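Local coordinates for protein nitroalkane oxidase (Podospora anserina, PDB 3MKH) that oxidises primary and secondary nitroalkanes to aldehydes or ketones, releasing nitrite and consuming oxygen to form hydrogen peroxide, with FAD as cofactor, at residues A291-A296 with P306-Q311. Sequence-based numbering, arbitrary orientation.
Sequences AALKFA and PLLERQ. With FAD (flavin-adenine dinucleotide), chain H.
Trans chi1 torsions in Phe295 (176°) and Leu307 (-170°) swing the phenyl ring and the leucine branch together until CE1 of Phe295 lies 3.8 Å from CD2 of Leu307. The contact joins two parts of the C-terminal helical domain of the acyl-CoA dehydrogenase fold: the last turns of helix 262-298 and the 3-10 turn 307-309 that leads into helix 311-340. On the face of the helix turned to the 3-10 turn, Ala296 CA is 5.3 Å from Leu307 CA, a spacing that a methyl-sized side chain permits; Ala296 CB meets both CD2 of Leu307 and CG of Leu308. A second leucine pair extends the apolar seam, CD1 of Leu293 reaching CD1 of Leu308 at 3.8 Å. Phe313 of helix 311-340 touches Ala296, Leu307 and Leu308, while Leu415 and Tyr419 of a second subunit pack on Leu308 and Leu293.

The two branches of Leu307 divide the work: CD2 faces the helix, and CD1 approaches C1B of the FAD ribose at 3.5 Å. Arg310, the N-cap residue of the next helix, bends at chi2 (-67°), which carries CB, CG and CD over one face of the adenine. Its NH2 forms a salt bridge with OE1 of Glu145 of another subunit, whose Ser135 OG also hydrogen-bonds this FAD, making the cofactor site a shared one. Were Arg310 cut back to an alanine, that glutamate would probably lose its mate and the adenine part of its cover. Where the chain meets the base, CD of Arg310 is 3.4 Å from C6A of FAD, and N6A stands 3.3 Å above the guanidinium plane, displaced toward its rim.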
loop_
_atom_site.group_PDB
_atom_site.type_symbol
_atom_site.label_atom_id
_atom_site.label_comp_id
_atom_site.label_asym_id
_atom_site.label_seq_id
_atom_site.Cartn_x
_atom_site.Cartn_y
_atom_site.Cartn_z
ATOM N N ALA A 291 23.303 -0.156 0.095
ATOM C CA ALA A 291 23.734 1.077 -0.565
ATOM C C ALA A 291 23.163 2.332 0.118
ATOM O O ALA A 291 23.851 3.344 0.254
ATOM C CB ALA A 291 23.370 1.045 -2.048
ATOM N N ALA A 292 21.915 2.259 0.558
ATOM C CA ALA A 292 21.292 3.377 1.280
ATOM C C ALA A 292 21.915 3.589 2.664
ATOM O O ALA A 292 22.151 4.730 3.088
ATOM C CB ALA A 292 19.775 3.167 1.399
ATOM N N LEU A 293 22.180 2.491 3.365
ATOM C CA LEU A 293 22.817 2.554 4.679
ATOM C C LEU A 293 24.219 3.135 4.546
ATOM O O LEU A 293 24.638 3.958 5.352
ATOM C CB LEU A 293 22.873 1.163 5.330
ATOM C CG LEU A 293 23.318 1.090 6.794
ATOM C CD1 LEU A 293 22.307 1.774 7.692
ATOM C CD2 LEU A 293 23.478 -0.368 7.216
ATOM N N LYS A 294 24.937 2.718 3.510
ATOM C CA LYS A 294 26.266 3.251 3.234
ATOM C C LYS A 294 26.216 4.766 3.000
ATOM O O LYS A 294 27.011 5.524 3.555
ATOM C CB LYS A 294 26.863 2.554 2.013
ATOM C CG LYS A 294 28.311 2.941 1.699
ATOM C CD LYS A 294 28.898 1.969 0.665
ATOM C CE LYS A 294 30.426 2.013 0.623
ATOM N NZ LYS A 294 30.939 3.324 0.147
ATOM N N PHE A 295 25.282 5.192 2.160
ATOM C CA PHE A 295 25.071 6.606 1.881
ATOM C C PHE A 295 24.750 7.357 3.178
ATOM O O PHE A 295 25.322 8.403 3.455
ATOM C CB PHE A 295 23.954 6.746 0.838
ATOM C CG PHE A 295 23.558 8.163 0.525
ATOM C CD1 PHE A 295 22.528 8.778 1.221
ATOM C CD2 PHE A 295 24.179 8.856 -0.491
ATOM C CE1 PHE A 295 22.141 10.075 0.928
ATOM C CE2 PHE A 295 23.802 10.148 -0.796
ATOM C CZ PHE A 295 22.776 10.757 -0.087
ATOM N N ALA A 296 23.866 6.801 3.996
ATOM C CA ALA A 296 23.483 7.454 5.246
ATOM C C ALA A 296 24.636 7.568 6.239
ATOM O O ALA A 296 24.779 8.586 6.932
ATOM C CB ALA A 296 22.323 6.731 5.890
ATOM N N PRO A 306 23.502 13.095 12.171
ATOM C CA PRO A 306 23.668 12.061 11.140
ATOM C C PRO A 306 22.362 11.820 10.388
ATOM O O PRO A 306 21.283 12.021 10.956
ATOM C CB PRO A 306 24.034 10.816 11.952
ATOM C CG PRO A 306 24.643 11.350 13.207
ATOM C CD PRO A 306 23.921 12.624 13.503
ATOM N N LEU A 307 22.450 11.399 9.132
ATOM C CA LEU A 307 21.249 11.167 8.341
ATOM C C LEU A 307 20.341 10.123 9.010
ATOM O O LEU A 307 19.119 10.234 8.961
ATOM C CB LEU A 307 21.591 10.798 6.887
ATOM C CG LEU A 307 20.405 10.756 5.907
ATOM C CD1 LEU A 307 19.683 12.100 5.871
ATOM C CD2 LEU A 307 20.833 10.345 4.503
ATOM N N LEU A 308 20.928 9.131 9.672
ATOM C CA LEU A 308 20.115 8.120 10.352
ATOM C C LEU A 308 19.329 8.666 11.549
ATOM O O LEU A 308 18.424 7.999 12.056
ATOM C CB LEU A 308 20.942 6.891 10.750
ATOM C CG LEU A 308 21.008 5.749 9.726
ATOM C CD1 LEU A 308 21.942 4.650 10.206
ATOM C CD2 LEU A 308 19.616 5.191 9.421
ATOM N N GLU A 309 19.638 9.884 11.989
ATOM C CA GLU A 309 18.877 10.448 13.098
ATOM C C GLU A 309 17.553 11.084 12.695
ATOM O O GLU A 309 16.733 11.412 13.554
ATOM C CB GLU A 309 19.727 11.379 13.960
ATOM C CG GLU A 309 20.512 10.613 15.022
ATOM C CD GLU A 309 21.320 11.513 15.933
ATOM O OE1 GLU A 309 20.747 12.492 16.471
ATOM O OE2 GLU A 309 22.526 11.231 16.110
ATOM N N ARG A 310 17.333 11.225 11.391
ATOM C CA ARG A 310 16.036 11.662 10.895
ATOM C C ARG A 310 15.056 10.503 10.952
ATOM O O ARG A 310 15.223 9.516 10.233
ATOM C CB ARG A 310 16.162 12.150 9.448
ATOM C CG ARG A 310 17.364 13.041 9.201
ATOM C CD ARG A 310 17.204 14.358 9.935
ATOM N NE ARG A 310 18.369 15.229 9.799
ATOM C CZ ARG A 310 18.488 16.404 10.415
ATOM N NH1 ARG A 310 17.513 16.839 11.212
ATOM N NH2 ARG A 310 19.581 17.138 10.240
ATOM N N GLN A 311 14.028 10.616 11.791
ATOM C CA GLN A 311 13.006 9.579 11.868
ATOM C C GLN A 311 12.502 9.170 10.480
ATOM O O GLN A 311 12.188 7.997 10.252
ATOM C CB GLN A 311 11.815 10.018 12.734
ATOM C CG GLN A 311 12.064 9.971 14.240
ATOM C CD GLN A 311 10.785 10.063 15.069
ATOM O OE1 GLN A 311 10.808 9.839 16.282
ATOM N NE2 GLN A 311 9.665 10.380 14.417
HETATM P PA FAD H . 18.614 16.436 0.229
HETATM O O1A FAD H . 19.225 17.434 1.103
HETATM O O2A FAD H . 19.393 15.921 -0.901
HETATM O O5B FAD H . 18.095 15.205 1.158
HETATM C C5B FAD H . 18.044 13.863 0.647
HETATM C C4B FAD H . 17.319 12.870 1.583
HETATM O O4B FAD H . 17.891 12.953 2.906
HETATM C C3B FAD H . 15.842 13.220 1.741
HETATM O O3B FAD H . 15.065 12.531 0.758
HETATM C C2B FAD H . 15.508 12.702 3.141
HETATM O O2B FAD H . 15.135 11.330 3.092
HETATM C C1B FAD H . 16.827 12.827 3.906
HETATM N N9A FAD H . 16.790 14.011 4.824
HETATM C C8A FAD H . 17.657 15.019 4.834
HETATM N N7A FAD H . 17.319 15.887 5.784
HETATM C C5A FAD H . 16.233 15.432 6.393
HETATM C C6A FAD H . 15.445 15.902 7.441
HETATM N N6A FAD H . 15.719 17.049 8.064
HETATM N N1A FAD H . 14.389 15.176 7.819
HETATM C C2A FAD H . 14.100 14.036 7.216
HETATM N N3A FAD H . 14.829 13.564 6.217
HETATM C C4A FAD H . 15.897 14.239 5.783
HETATM N N1 FAD H . 17.367 22.302 -7.776
HETATM C C2 FAD H . 17.362 23.682 -7.952
HETATM O O2 FAD H . 17.908 24.395 -7.121
HETATM N N3 FAD H . 16.741 24.246 -9.068
HETATM C C4 FAD H . 16.126 23.428 -10.013
HETATM O O4 FAD H . 15.584 23.926 -10.996
HETATM C C4X FAD H . 16.132 22.050 -9.835
HETATM N N5 FAD H . 15.520 21.213 -10.770
HETATM C C5X FAD H . 15.846 19.857 -10.776
HETATM C C6 FAD H . 15.552 19.074 -11.884
HETATM C C7 FAD H . 15.878 17.726 -11.889
HETATM C C7M FAD H . 15.556 16.862 -13.104
HETATM C C8 FAD H . 16.493 17.165 -10.782
HETATM C C8M FAD H . 16.857 15.681 -10.782
HETATM C C9 FAD H . 16.788 17.949 -9.672
HETATM C C9A FAD H . 16.461 19.298 -9.667
HETATM N N10 FAD H . 16.752 20.104 -8.560
HETATM C C10 FAD H . 16.750 21.490 -8.722
HETATM C "C1'" FAD H . 17.061 19.512 -7.237
HETATM C "C2'" FAD H . 15.777 19.085 -6.522
HETATM O "O2'" FAD H . 14.935 20.219 -6.340
HETATM C "C3'" FAD H . 16.045 18.389 -5.172
HETATM O "O3'" FAD H . 14.800 18.039 -4.572
HETATM C "C4'" FAD H . 16.836 19.246 -4.181
HETATM O "O4'" FAD H . 18.219 19.185 -4.487
HETATM C "C5'" FAD H . 16.642 18.711 -2.764
HETATM O "O5'" FAD H . 16.886 17.302 -2.718
HETATM P P FAD H . 16.386 16.421 -1.483
HETATM O O1P FAD H . 14.959 16.720 -1.247
HETATM O O2P FAD H . 16.812 15.035 -1.704
HETATM O O3P FAD H . 17.246 17.050 -0.293
#